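Local structure of long form salivary protein D7L1 (3NHI) at residues I210-D213 with F214-N218. The protein binds and sequesters cysteinyl leukotrienes and thromboxane A2 analogues, so countering the vertebrate host's response while the female mosquito feeds on blood. Sequence-based numbering, arbitrary orientation.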
loop_
_atom_site.group_PDB
_atom_site.type_symbol
_atom_site.label_atom_id
_atom_site.label_comp_id
_atom_site.label_asym_id
_atom_site.label_seq_id
_atom_site.Cartn_x
_atom_site.Cartn_y
_atom_site.Cartn_z
ATOM N N ILE A 210 -6.094 -2.374 11.014
ATOM C CA ILE A 210 -5.944 -3.648 11.720
ATOM C C ILE A 210 -7.272 -4.424 11.683
ATOM O O ILE A 210 -7.280 -5.631 11.405
ATOM C CB ILE A 210 -5.391 -3.443 13.144
ATOM C CG1 ILE A 210 -3.995 -2.804 13.056
ATOM C CG2 ILE A 210 -5.361 -4.758 13.927
ATOM C CD1 ILE A 210 -3.346 -2.470 14.419
ATOM N N VAL A 211 -8.392 -3.734 11.913
ATOM C CA VAL A 211 -9.706 -4.362 11.788
ATOM C C VAL A 211 -9.888 -4.963 10.394
ATOM O O VAL A 211 -10.390 -6.083 10.277
ATOM C CB VAL A 211 -10.841 -3.376 12.126
ATOM C CG1 VAL A 211 -12.209 -3.947 11.758
ATOM C CG2 VAL A 211 -10.797 -3.032 13.616
ATOM N N ARG A 212 -9.462 -4.248 9.346
ATOM C CA ARG A 212 -9.599 -4.738 7.967
ATOM C C ARG A 212 -8.938 -6.109 7.801
ATOM O O ARG A 212 -9.479 -6.986 7.125
ATOM C CB ARG A 212 -9.009 -3.738 6.977
ATOM C CG ARG A 212 -9.277 -4.061 5.512
ATOM C CD ARG A 212 -8.687 -2.949 4.668
ATOM N NE ARG A 212 -9.029 -3.041 3.246
ATOM C CZ ARG A 212 -8.252 -3.603 2.329
ATOM N NH1 ARG A 212 -7.108 -4.174 2.677
ATOM N NH2 ARG A 212 -8.625 -3.607 1.060
ATOM N N ASP A 213 -7.794 -6.302 8.452
ATOM C CA ASP A 213 -7.099 -7.586 8.374
ATOM C C ASP A 213 -7.867 -8.731 9.034
ATOM O O ASP A 213 -7.789 -9.880 8.575
ATOM C CB ASP A 213 -5.692 -7.478 8.963
ATOM C CG ASP A 213 -4.687 -6.902 7.984
ATOM O OD1 ASP A 213 -5.067 -6.566 6.848
ATOM O OD2 ASP A 213 -3.501 -6.825 8.349
ATOM N N PHE A 214 -8.598 -8.436 10.113
ATOM C CA PHE A 214 -9.490 -9.434 10.710
ATOM C C PHE A 214 -10.706 -9.700 9.818
ATOM O O PHE A 214 -11.153 -10.846 9.692
ATOM C CB PHE A 214 -9.922 -9.013 12.119
ATOM C CG PHE A 214 -8.856 -9.192 13.159
ATOM C CD1 PHE A 214 -7.813 -8.274 13.283
ATOM C CD2 PHE A 214 -8.888 -10.285 14.015
ATOM C CE1 PHE A 214 -6.824 -8.445 14.258
ATOM C CE2 PHE A 214 -7.912 -10.458 14.995
ATOM C CZ PHE A 214 -6.876 -9.535 15.111
ATOM N N ASN A 215 -11.223 -8.653 9.176
ATOM C CA ASN A 215 -12.331 -8.825 8.228
ATOM C C ASN A 215 -11.903 -9.728 7.083
ATOM O O ASN A 215 -12.670 -10.585 6.647
ATOM C CB ASN A 215 -12.814 -7.476 7.696
ATOM C CG ASN A 215 -13.482 -6.636 8.766
ATOM O OD1 ASN A 215 -13.846 -7.130 9.836
ATOM N ND2 ASN A 215 -13.671 -5.361 8.463
ATOM N N LEU A 216 -10.656 -9.566 6.637
ATOM C CA LEU A 216 -10.130 -10.330 5.506
ATOM C C LEU A 216 -9.914 -11.820 5.789
ATOM O O LEU A 216 -9.820 -12.613 4.849
ATOM C CB LEU A 216 -8.849 -9.682 4.961
ATOM C CG LEU A 216 -9.094 -8.459 4.070
ATOM C CD1 LEU A 216 -7.793 -7.689 3.882
ATOM C CD2 LEU A 216 -9.680 -8.847 2.718
ATOM N N ILE A 217 -9.827 -12.198 7.065
ATOM C CA ILE A 217 -9.815 -13.620 7.450
ATOM C C ILE A 217 -11.187 -14.095 7.940
ATOM O O ILE A 217 -11.302 -15.116 8.611
ATOM C CB ILE A 217 -8.689 -13.982 8.455
ATOM C CG1 ILE A 217 -8.833 -13.194 9.766
ATOM C CG2 ILE A 217 -7.321 -13.753 7.816
ATOM C CD1 ILE A 217 -8.131 -13.853 10.957
ATOM N N ASN A 218 -12.228 -13.350 7.571
ATOM C CA ASN A 218 -13.619 -13.727 7.871
ATOM C C ASN A 218 -13.921 -13.742 9.372
ATOM O O ASN A 218 -14.672 -14.585 9.874
ATOM C CB ASN A 218 -14.004 -15.045 7.175
ATOM C CG ASN A 218 -13.746 -14.995 5.681
ATOM O OD1 ASN A 218 -14.127 -14.037 5.010
ATOM N ND2 ASN A 218 -13.076 -16.015 5.160
#
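Ile-210 and Phe-214, one turn apart on helix 207-216, run alongside each other in the same direction, with Ile-210 CG2 4.0 Å from Phe-214 CE1. The phenyl group is set with CG beside its own backbone N (chi1 -76°), which brings its edge to the carbonyl of Ile-210: Ile-210 O lies near the ring plane, 3.3 Å from Phe-214 CD1. Val-226 of helix 223-231 touches both side chains, while His-253 and Phe-254 of helix 251-266 pack on Phe-214.

On the more polar flank, the extended chain of Arg-212 carries its guanidinium obliquely past Leu-216, NH1 coming 3.8 Å from CD1. NH2 forms salt bridges with Glu-20 and Asp-21, tying this helix to helix 8-22. In the buried carboxylate of Asp-213, OD1 forms a salt bridge with Arg-264, and OD2 is hydrogen-bonded to Tyr-199 and His-261, partners that probably stabilise its negative charge.

Backbone bonds run through the same turns. Asn-215 N and Leu-216 N each donate to the carbonyl four residues earlier, Val-211 O and Arg-212 O, at 2.9 Å, whereas Ile-217 N reaches Asp-213 O only weakly, at 3.4 Å. There the helix ends: Asn-218, with positive phi (65°) and its N bonded to Asn-215 O (2.9 Å), is the C' residue of a Schellman motif, closing a helix of the all-helical PBP/GOBP (odorant-binding protein) fold.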